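Local coordinates for Endoglucanase(Endo-1,4-beta-glucanase)protein (Pseudomonas stutzeri, PDB 6R2J), which is a family 5 endoglucanase that probably hydrolyses beta-1,4-glucosidic bonds in cellulose and related glucans, and here holds cellobiose in its cleft, at residues Ile202-Ser214 with Asn224-Phe237. Sequence-based numbering, arbitrary orientation.
Sequences IYEAHLYFDDDFS and NIDPMIGVERARPF. With BGC (beta-D-glucopyranose), chain E; BGC (beta-D-glucopyranose), chain B.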
ATOM      1  N   ILE A 202      -8.042  -6.700   5.599  1.00  9.48           N
ATOM      2  CA  ILE A 202      -8.256  -6.550   4.162  1.00 10.80           C
ATOM      3  C   ILE A 202      -7.034  -7.122   3.452  1.00  9.69           C
ATOM      4  O   ILE A 202      -5.897  -6.937   3.892  1.00  9.86           O
ATOM      5  CB  ILE A 202      -8.534  -5.080   3.764  1.00 11.71           C
ATOM      6  CG1 ILE A 202      -9.793  -4.614   4.515  1.00 11.91           C
ATOM      7  CG2 ILE A 202      -8.660  -4.952   2.273  1.00 11.50           C
ATOM      8  CD1 ILE A 202      -9.948  -3.072   4.598  1.00 13.69           C
ATOM      9  N   TYR A 203      -7.282  -7.810   2.342  1.00  9.42           N
ATOM     10  CA  TYR A 203      -6.232  -8.424   1.538  1.00 10.28           C
ATOM     11  C   TYR A 203      -5.865  -7.483   0.415  1.00 10.07           C
ATOM     12  O   TYR A 203      -6.695  -6.725  -0.082  1.00 12.24           O
ATOM     13  CB  TYR A 203      -6.661  -9.771   0.996  1.00 10.61           C
ATOM     14  CG  TYR A 203      -6.783 -10.759   2.116  1.00 10.90           C
ATOM     15  CD1 TYR A 203      -7.975 -10.873   2.820  1.00 11.31           C
ATOM     16  CD2 TYR A 203      -5.689 -11.536   2.515  1.00 10.67           C
ATOM     17  CE1 TYR A 203      -8.100 -11.765   3.859  1.00 10.89           C
ATOM     18  CE2 TYR A 203      -5.810 -12.458   3.547  1.00 11.55           C
ATOM     19  CZ  TYR A 203      -7.021 -12.566   4.219  1.00 11.40           C
ATOM     20  OH  TYR A 203      -7.182 -13.471   5.251  1.00 11.61           O
ATOM     21  N   GLU A 204      -4.598  -7.490   0.059  1.00  9.54           N
ATOM     22  CA  GLU A 204      -4.053  -6.419  -0.754  1.00  8.54           C
ATOM     23  C   GLU A 204      -3.081  -7.031  -1.737  1.00  8.28           C
ATOM     24  O   GLU A 204      -2.147  -7.732  -1.329  1.00  8.24           O
ATOM     25  CB  GLU A 204      -3.260  -5.402   0.066  1.00  7.55           C
ATOM     26  CG  GLU A 204      -2.349  -4.564  -0.833  1.00  8.72           C
ATOM     27  CD  GLU A 204      -1.517  -3.547  -0.042  1.00  8.53           C
ATOM     28  OE1 GLU A 204      -1.621  -3.491   1.216  1.00  9.42           O
ATOM     29  OE2 GLU A 204      -0.743  -2.818  -0.687  1.00  8.58           O
ATOM     30  N   ALA A 205      -3.274  -6.700  -3.013  1.00  9.38           N
ATOM     31  CA  ALA A 205      -2.421  -7.118  -4.113  1.00  9.90           C
ATOM     32  C   ALA A 205      -1.965  -5.880  -4.874  1.00  9.47           C
ATOM     33  O   ALA A 205      -2.544  -4.790  -4.745  1.00  7.34           O
ATOM     34  CB  ALA A 205      -3.152  -8.034  -5.107  1.00  9.74           C
ATOM     35  N   HIS A 206      -0.939  -6.101  -5.709  1.00 10.05           N
ATOM     36  CA  HIS A 206      -0.320  -5.110  -6.575  1.00  9.29           C
ATOM     37  C   HIS A 206      -0.501  -5.555  -8.008  1.00  7.87           C
ATOM     38  O   HIS A 206      -0.641  -6.746  -8.288  1.00  8.31           O
ATOM     39  CB  HIS A 206       1.163  -4.961  -6.241  1.00  8.74           C
ATOM     40  CG  HIS A 206       1.382  -4.421  -4.864  1.00  9.38           C
ATOM     41  ND1 HIS A 206       2.617  -4.322  -4.274  1.00  9.95           N
ATOM     42  CD2 HIS A 206       0.495  -3.963  -3.946  1.00  9.60           C
ATOM     43  CE1 HIS A 206       2.484  -3.835  -3.052  1.00 10.03           C
ATOM     44  NE2 HIS A 206       1.211  -3.570  -2.845  1.00  8.34           N
ATOM     45  N   LEU A 207      -0.524  -4.584  -8.911  1.00  8.11           N
ATOM     46  CA  LEU A 207      -0.844  -4.895 -10.295  1.00 11.11           C
ATOM     47  C   LEU A 207      -0.264  -3.828 -11.207  1.00 12.42           C
ATOM     48  O   LEU A 207      -0.608  -2.653 -11.087  1.00 12.87           O
ATOM     49  CB  LEU A 207      -2.375  -4.982 -10.469  1.00 12.18           C
ATOM     50  CG  LEU A 207      -3.006  -5.346 -11.825  1.00 12.61           C
ATOM     51  CD1 LEU A 207      -4.438  -5.873 -11.553  1.00 11.24           C
ATOM     52  CD2 LEU A 207      -2.974  -4.175 -12.801  1.00 13.11           C
ATOM     53  N   TYR A 208       0.592  -4.252 -12.125  1.00 12.41           N
ATOM     54  CA  TYR A 208       1.155  -3.388 -13.135  1.00 11.96           C
ATOM     55  C   TYR A 208       0.845  -3.960 -14.514  1.00 11.85           C
ATOM     56  O   TYR A 208       0.346  -5.078 -14.661  1.00 13.26           O
ATOM     57  CB  TYR A 208       2.654  -3.196 -12.902  1.00 11.26           C
ATOM     58  CG  TYR A 208       2.965  -2.403 -11.652  1.00  9.55           C
ATOM     59  CD1 TYR A 208       3.005  -1.019 -11.687  1.00  8.44           C
ATOM     60  CD2 TYR A 208       3.239  -3.047 -10.439  1.00  8.92           C
ATOM     61  CE1 TYR A 208       3.319  -0.285 -10.546  1.00  8.39           C
ATOM     62  CE2 TYR A 208       3.510  -2.334  -9.283  1.00  7.70           C
ATOM     63  CZ  TYR A 208       3.576  -0.950  -9.338  1.00  8.18           C
ATOM     64  OH  TYR A 208       3.891  -0.215  -8.221  1.00  9.08           O
ATOM     65  N   PHE A 209       1.143  -3.180 -15.538  1.00 11.38           N
ATOM     66  CA  PHE A 209       0.654  -3.480 -16.875  1.00 11.84           C
ATOM     67  C   PHE A 209       1.712  -4.019 -17.837  1.00 11.69           C
ATOM     68  O   PHE A 209       1.366  -4.295 -18.995  1.00 12.62           O
ATOM     69  CB  PHE A 209       0.062  -2.202 -17.485  1.00 10.92           C
ATOM     70  CG  PHE A 209      -1.133  -1.660 -16.759  1.00  9.84           C
ATOM     71  CD1 PHE A 209      -1.879  -2.471 -15.890  1.00  9.99           C
ATOM     72  CD2 PHE A 209      -1.544  -0.352 -16.986  1.00 10.44           C
ATOM     73  CE1 PHE A 209      -2.991  -1.972 -15.245  1.00  9.36           C
ATOM     74  CE2 PHE A 209      -2.673   0.144 -16.376  1.00 10.90           C
ATOM     75  CZ  PHE A 209      -3.390  -0.661 -15.488  1.00 10.19           C
ATOM     76  N   ASP A 210       2.992  -4.094 -17.429  1.00 10.84           N
ATOM     77  CA  ASP A 210       4.041  -4.557 -18.330  1.00 11.94           C
ATOM     78  C   ASP A 210       4.099  -6.087 -18.355  1.00 13.70           C
ATOM     79  O   ASP A 210       3.510  -6.786 -17.515  1.00 12.75           O
ATOM     80  CB  ASP A 210       5.413  -3.914 -18.071  1.00 12.45           C
ATOM     81  CG  ASP A 210       5.833  -3.936 -16.621  1.00 13.11           C
ATOM     82  OD1 ASP A 210       4.979  -4.191 -15.755  1.00 14.32           O
ATOM     83  OD2 ASP A 210       7.026  -3.664 -16.335  1.00 13.88           O
ATOM     84  N   ASP A 211       4.813  -6.598 -19.377  1.00 15.92           N
ATOM     85  CA  ASP A 211       4.730  -8.000 -19.765  1.00 14.68           C
ATOM     86  C   ASP A 211       5.250  -8.917 -18.687  1.00 15.35           C
ATOM     87  O   ASP A 211       4.867 -10.095 -18.643  1.00 17.46           O
ATOM     88  CB  ASP A 211       5.600  -8.220 -20.978  1.00 14.76           C
ATOM     89  CG  ASP A 211       5.008  -7.662 -22.228  1.00 16.65           C
ATOM     90  OD1 ASP A 211       3.917  -7.053 -22.180  1.00 16.34           O
ATOM     91  OD2 ASP A 211       5.611  -7.899 -23.302  1.00 20.05           O
ATOM     92  N   ASP A 212       6.117  -8.402 -17.822  1.00 13.58           N
ATOM     93  CA  ASP A 212       6.717  -9.191 -16.756  1.00 13.07           C
ATOM     94  C   ASP A 212       6.104  -8.874 -15.406  1.00 11.10           C
ATOM     95  O   ASP A 212       6.648  -9.281 -14.378  1.00 11.76           O
ATOM     96  CB  ASP A 212       8.232  -8.975 -16.744  1.00 14.86           C
ATOM     97  CG  ASP A 212       8.624  -7.560 -16.397  1.00 15.22           C
ATOM     98  OD1 ASP A 212       7.744  -6.764 -16.054  1.00 15.97           O
ATOM     99  OD2 ASP A 212       9.827  -7.237 -16.461  1.00 16.80           O
ATOM    100  N   PHE A 213       4.986  -8.145 -15.385  1.00 10.64           N
ATOM    101  CA  PHE A 213       4.232  -7.825 -14.181  1.00 11.73           C
ATOM    102  C   PHE A 213       4.977  -6.883 -13.211  1.00 12.14           C
ATOM    103  O   PHE A 213       4.417  -6.550 -12.130  1.00 12.00           O
ATOM    104  CB  PHE A 213       3.818  -9.077 -13.377  1.00 12.66           C
ATOM    105  CG  PHE A 213       3.154 -10.143 -14.179  1.00 12.20           C
ATOM    106  CD1 PHE A 213       3.905 -11.089 -14.857  1.00 12.25           C
ATOM    107  CD2 PHE A 213       1.777 -10.207 -14.233  1.00 13.81           C
ATOM    108  CE1 PHE A 213       3.289 -12.078 -15.605  1.00 13.86           C
ATOM    109  CE2 PHE A 213       1.127 -11.190 -14.958  1.00 14.96           C
ATOM    110  CZ  PHE A 213       1.880 -12.137 -15.645  1.00 15.36           C
ATOM    111  N   SER A 214       6.196  -6.421 -13.539  1.00 11.20           N
ATOM    112  CA  SER A 214       7.057  -5.827 -12.516  1.00 11.47           C
ATOM    113  C   SER A 214       6.742  -4.367 -12.211  1.00 10.60           C
ATOM    114  O   SER A 214       7.075  -3.890 -11.121  1.00 11.21           O
ATOM    115  CB  SER A 214       8.521  -5.928 -12.947  1.00 11.33           C
ATOM    116  OG  SER A 214       8.713  -5.227 -14.172  1.00 12.48           O
ATOM    117  N   ASN A 224       3.184  -3.554 -26.002  1.00 23.32           N
ATOM    118  CA  ASN A 224       1.856  -3.975 -26.419  1.00 24.54           C
ATOM    119  C   ASN A 224       0.993  -4.154 -25.189  1.00 22.80           C
ATOM    120  O   ASN A 224       0.789  -5.279 -24.728  1.00 24.15           O
ATOM    121  CB  ASN A 224       1.907  -5.266 -27.223  1.00 27.87           C
ATOM    122  CG  ASN A 224       1.947  -5.022 -28.714  1.00 28.88           C
ATOM    123  OD1 ASN A 224       2.770  -5.596 -29.418  1.00 29.64           O
ATOM    124  ND2 ASN A 224       1.059  -4.156 -29.203  1.00 29.23           N
ATOM    125  N   ILE A 225       0.484  -3.041 -24.672  1.00 19.41           N
ATOM    126  CA  ILE A 225      -0.364  -3.043 -23.487  1.00 19.06           C
ATOM    127  C   ILE A 225      -1.831  -3.095 -23.920  1.00 20.71           C
ATOM    128  O   ILE A 225      -2.354  -2.120 -24.475  1.00 21.52           O
ATOM    129  CB  ILE A 225      -0.075  -1.833 -22.595  1.00 17.96           C
ATOM    130  CG1 ILE A 225       1.374  -1.859 -22.099  1.00 16.83           C
ATOM    131  CG2 ILE A 225      -1.055  -1.819 -21.419  1.00 18.18           C
ATOM    132  CD1 ILE A 225       1.812  -0.569 -21.430  1.00 15.89           C
ATOM    133  N   ASP A 226      -2.522  -4.214 -23.635  1.00 20.10           N
ATOM    134  CA  ASP A 226      -3.948  -4.306 -23.950  1.00 21.22           C
ATOM    135  C   ASP A 226      -4.744  -3.332 -23.077  1.00 20.57           C
ATOM    136  O   ASP A 226      -4.433  -3.163 -21.899  1.00 22.01           O
ATOM    137  CB  ASP A 226      -4.439  -5.728 -23.700  1.00 22.29           C
ATOM    138  CG  ASP A 226      -5.868  -5.948 -24.161  1.00 24.57           C
ATOM    139  OD1 ASP A 226      -6.777  -5.266 -23.629  1.00 25.00           O
ATOM    140  OD2 ASP A 226      -6.090  -6.818 -25.048  1.00 26.83           O
ATOM    141  N   PRO A 227      -5.757  -2.656 -23.616  1.00 19.31           N
ATOM    142  CA  PRO A 227      -6.550  -1.751 -22.757  1.00 20.13           C
ATOM    143  C   PRO A 227      -7.238  -2.447 -21.574  1.00 19.27           C
ATOM    144  O   PRO A 227      -7.649  -1.785 -20.613  1.00 18.45           O
ATOM    145  CB  PRO A 227      -7.570  -1.126 -23.729  1.00 21.31           C
ATOM    146  CG  PRO A 227      -7.512  -1.987 -25.003  1.00 20.54           C
ATOM    147  CD  PRO A 227      -6.116  -2.536 -25.045  1.00 20.01           C
ATOM    148  N   MET A 228      -7.382  -3.765 -21.614  1.00 20.12           N
ATOM    149  CA  MET A 228      -8.078  -4.504 -20.567  1.00 21.41           C
ATOM    150  C   MET A 228      -7.146  -5.325 -19.672  1.00 18.89           C
ATOM    151  O   MET A 228      -7.623  -6.056 -18.788  1.00 17.60           O
ATOM    152  CB  MET A 228      -9.145  -5.415 -21.200  1.00 23.75           C
ATOM    153  CG  MET A 228     -10.300  -4.678 -21.865  1.00 24.64           C
ATOM    154  SD  MET A 228     -11.211  -3.588 -20.731  1.00 27.74           S
ATOM    155  CE  MET A 228     -12.352  -4.719 -19.925  1.00 27.46           C
ATOM    156  N   ILE A 229      -5.831  -5.215 -19.869  1.00 17.82           N
ATOM    157  CA  ILE A 229      -4.873  -5.984 -19.081  1.00 15.12           C
ATOM    158  C   ILE A 229      -5.010  -5.658 -17.605  1.00 13.62           C
ATOM    159  O   ILE A 229      -4.805  -6.527 -16.753  1.00 15.87           O
ATOM    160  CB  ILE A 229      -3.454  -5.788 -19.650  1.00 13.20           C
ATOM    161  CG1 ILE A 229      -2.540  -6.930 -19.223  1.00 14.86           C
ATOM    162  CG2 ILE A 229      -2.817  -4.496 -19.187  1.00 12.64           C
ATOM    163  CD1 ILE A 229      -3.056  -8.312 -19.544  1.00 16.77           C
ATOM    164  N   GLY A 230      -5.413  -4.440 -17.269  1.00 11.47           N
ATOM    165  CA  GLY A 230      -5.607  -4.132 -15.874  1.00 11.90           C
ATOM    166  C   GLY A 230      -6.790  -4.888 -15.307  1.00 13.20           C
ATOM    167  O   GLY A 230      -6.719  -5.437 -14.211  1.00 14.30           O
ATOM    168  N   VAL A 231      -7.895  -4.936 -16.049  1.00 13.98           N
ATOM    169  CA  VAL A 231      -9.058  -5.684 -15.570  1.00 14.71           C
ATOM    170  C   VAL A 231      -8.765  -7.187 -15.520  1.00 15.36           C
ATOM    171  O   VAL A 231      -9.198  -7.900 -14.596  1.00 15.49           O
ATOM    172  CB  VAL A 231     -10.299  -5.378 -16.423  1.00 14.46           C
ATOM    173  CG1 VAL A 231     -11.435  -6.290 -15.944  1.00 16.47           C
ATOM    174  CG2 VAL A 231     -10.674  -3.909 -16.379  1.00 13.75           C
ATOM    175  N   GLU A 232      -8.040  -7.687 -16.517  1.00 14.61           N
ATOM    176  CA  GLU A 232      -7.705  -9.101 -16.557  1.00 16.03           C
ATOM    177  C   GLU A 232      -6.789  -9.492 -15.407  1.00 16.03           C
ATOM    178  O   GLU A 232      -6.914 -10.599 -14.884  1.00 17.34           O
ATOM    179  CB  GLU A 232      -7.060  -9.410 -17.897  1.00 18.80           C
ATOM    180  CG  GLU A 232      -8.006  -9.261 -19.078  1.00 22.45           C
ATOM    181  CD  GLU A 232      -7.268  -9.121 -20.417  1.00 27.30           C
ATOM    182  OE1 GLU A 232      -6.037  -9.430 -20.493  1.00 27.45           O
ATOM    183  OE2 GLU A 232      -7.944  -8.723 -21.416  1.00 29.74           O
ATOM    184  N   ARG A 233      -5.864  -8.612 -15.007  1.00 14.36           N
ATOM    185  CA  ARG A 233      -4.980  -8.890 -13.890  1.00 14.27           C
ATOM    186  C   ARG A 233      -5.649  -8.622 -12.550  1.00 14.04           C
ATOM    187  O   ARG A 233      -5.249  -9.205 -11.544  1.00 15.50           O
ATOM    188  CB  ARG A 233      -3.653  -8.126 -14.068  1.00 13.03           C
ATOM    189  CG  ARG A 233      -2.845  -8.667 -15.255  1.00 12.93           C
ATOM    190  CD  ARG A 233      -1.499  -8.007 -15.457  1.00 12.89           C
ATOM    191  NE  ARG A 233      -0.812  -8.597 -16.616  1.00 14.32           N
ATOM    192  CZ  ARG A 233       0.342  -8.168 -17.121  1.00 15.44           C
ATOM    193  NH1 ARG A 233       0.956  -7.132 -16.591  1.00 16.81           N
ATOM    194  NH2 ARG A 233       0.892  -8.774 -18.153  1.00 16.08           N
ATOM    195  N   ALA A 234      -6.695  -7.806 -12.508  1.00 13.66           N
ATOM    196  CA  ALA A 234      -7.400  -7.629 -11.244  1.00 13.63           C
ATOM    197  C   ALA A 234      -8.354  -8.783 -10.968  1.00 12.57           C
ATOM    198  O   ALA A 234      -8.512  -9.208  -9.812  1.00 12.39           O
ATOM    199  CB  ALA A 234      -8.163  -6.308 -11.265  1.00 13.07           C
ATOM    200  N   ARG A 235      -8.994  -9.297 -12.017  1.00 14.12           N
ATOM    201  CA  ARG A 235     -10.135 -10.203 -11.841  1.00 16.30           C
ATOM    202  C   ARG A 235      -9.799 -11.468 -11.055  1.00 13.54           C
ATOM    203  O   ARG A 235     -10.609 -11.862 -10.202  1.00 11.38           O
ATOM    204  CB  ARG A 235     -10.725 -10.534 -13.223  1.00 20.54           C
ATOM    205  CG  ARG A 235     -11.878 -11.507 -13.234  1.00 24.78           C
ATOM    206  CD  ARG A 235     -12.250 -11.869 -14.673  1.00 29.98           C
ATOM    207  NE  ARG A 235     -12.306 -10.728 -15.596  1.00 34.07           N
ATOM    208  CZ  ARG A 235     -11.568 -10.607 -16.706  1.00 37.72           C
ATOM    209  NH1 ARG A 235     -10.682 -11.555 -17.044  1.00 38.15           N
ATOM    210  NH2 ARG A 235     -11.725  -9.533 -17.496  1.00 38.79           N
ATOM    211  N   PRO A 236      -8.679 -12.143 -11.293  1.00 13.33           N
ATOM    212  CA  PRO A 236      -8.354 -13.302 -10.469  1.00 13.55           C
ATOM    213  C   PRO A 236      -8.460 -12.999  -8.984  1.00 13.15           C
ATOM    214  O   PRO A 236      -8.996 -13.819  -8.221  1.00 12.59           O
ATOM    215  CB  PRO A 236      -6.917 -13.599 -10.906  1.00 15.65           C
ATOM    216  CG  PRO A 236      -6.839 -13.094 -12.319  1.00 15.40           C
ATOM    217  CD  PRO A 236      -7.611 -11.840 -12.268  1.00 14.23           C
ATOM    218  N   PHE A 237      -7.953 -11.821  -8.578  1.00 12.75           N
ATOM    219  CA  PHE A 237      -7.862 -11.399  -7.179  1.00 13.45           C
ATOM    220  C   PHE A 237      -9.243 -11.090  -6.613  1.00 13.83           C
ATOM    221  O   PHE A 237      -9.614 -11.604  -5.549  1.00 12.73           O
ATOM    222  CB  PHE A 237      -6.922 -10.168  -7.122  1.00 13.14           C
ATOM    223  CG  PHE A 237      -6.781  -9.551  -5.759  1.00 12.34           C
ATOM    224  CD1 PHE A 237      -6.501 -10.329  -4.646  1.00 12.79           C
ATOM    225  CD2 PHE A 237      -6.931  -8.176  -5.594  1.00 11.78           C
ATOM    226  CE1 PHE A 237      -6.407  -9.746  -3.392  1.00 14.46           C
ATOM    227  CE2 PHE A 237      -6.853  -7.595  -4.346  1.00 13.97           C
ATOM    228  CZ  PHE A 237      -6.584  -8.372  -3.249  1.00 14.83           C
TER
HETATM  229  C2  BGC E   2       4.844  -9.003  -9.384  0.71 15.36           C
HETATM  230  C3  BGC E   2       3.646  -8.628  -8.570  0.71 10.56           C
HETATM  231  C4  BGC E   2       3.989  -7.278  -8.033  0.71 11.69           C
HETATM  232  C5  BGC E   2       4.837  -6.387  -8.886  0.71 33.08           C
HETATM  233  C6  BGC E   2       4.919  -5.123  -8.084  0.71  7.08           C
HETATM  234  C1  BGC E   2       5.820  -8.042 -10.110  0.71 20.14           C
HETATM  235  O2  BGC E   2       4.417 -10.193 -10.164  0.71 19.35           O
HETATM  236  O3  BGC E   2       3.392  -9.546  -7.500  0.71 51.96           O
HETATM  237  O4  BGC E   2       2.681  -6.880  -7.693  0.71 18.47           O
HETATM  238  O5  BGC E   2       6.174  -7.062  -9.051  0.71 20.05           O
HETATM  239  O6  BGC E   2       6.071  -4.383  -8.569  0.71 17.58           O
HETATM  240  C2  BGC B   1      10.097  -7.883  -9.917  0.71 23.83           C
HETATM  241  C3  BGC B   1       8.690  -8.023  -9.396  0.71 26.25           C
HETATM  242  C4  BGC B   1       7.991  -8.660 -10.566  0.71 33.97           C
HETATM  243  C5  BGC B   1       8.607 -10.034 -10.996  0.71 63.59           C
HETATM  244  C6  BGC B   1       7.994 -10.641 -12.281  0.71 13.47           C
HETATM  245  C1  BGC B   1      10.747  -9.273 -10.047  0.71 38.91           C
HETATM  246  O1  BGC B   1      12.109  -9.291 -10.334  0.71 29.72           O
HETATM  247  O2  BGC B   1      10.956  -7.136  -9.069  0.71 22.61           O
HETATM  248  O3  BGC B   1       7.969  -6.809  -9.155  0.71 27.83           O
HETATM  249  O4  BGC B   1       6.619  -9.025 -10.520  0.71 20.58           O
HETATM  250  O5  BGC B   1      10.079 -10.151 -11.098  0.71 20.89           O
HETATM  251  O6  BGC B   1       6.593 -10.414 -12.227  0.71 28.75           O
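The carbonyl oxygen of Asp210 is gripped from opposite faces of its plane: Arg233 NH1 reaches Asp210 O at 2.7 Å, and Phe213 N closes the type I turn of 210-213 onto the same atom. This joins strand 201-206 of the family 5 TIM barrel, through the loop that follows it, to helix 229-244, the next helix in the chain; the axes of strand 202-206 and helix 229-237 run roughly antiparallel, 150° apart. NH1 also donates to the carbonyl of the residue two earlier, with Arg233 NH1 to Tyr208 O at 2.9 Å; both acceptors lie near the guanidinium plane, although each carbonyl is met clearly tilted from its own plane. The Arg233 side chain, extended from CG to NE, carries the cation from the first turns of the helix across to the loop. There its guanidinium lies between Phe213 CE2 over one face and its own helix neighbour Ile229 CG1 over the other, and the cation-pi contact is off-centre, with Arg233 CZ 4.3 Å from the centroid of the Phe213 ring. A leucine in place of Arg233 would probably leave the Tyr208 and Asp210 carbonyls without their shared donor and Phe213 freer to shift beside the sugar. The turn itself borders the bound cellobiose: Phe213 CB lies 3.3 Å from O6 of the chain B glucose, while Tyr208 presents its ring edge to C6 of the chain E glucose and is hydrogen-bonded through its hydroxyl to Glu252. On the helix side of the loop, Phe209 CE1 lies 3.5 Å from Gly230 CA, where a CB would probably come too close to the ring, and Ile225 and Ile229 pack alongside Phe209. Farther along the helix, the Phe237 ring faces the strand: with CG anti to the backbone N (chi1 177°), it takes Ala205 CB over its centre, 3.7 Å from the centroid.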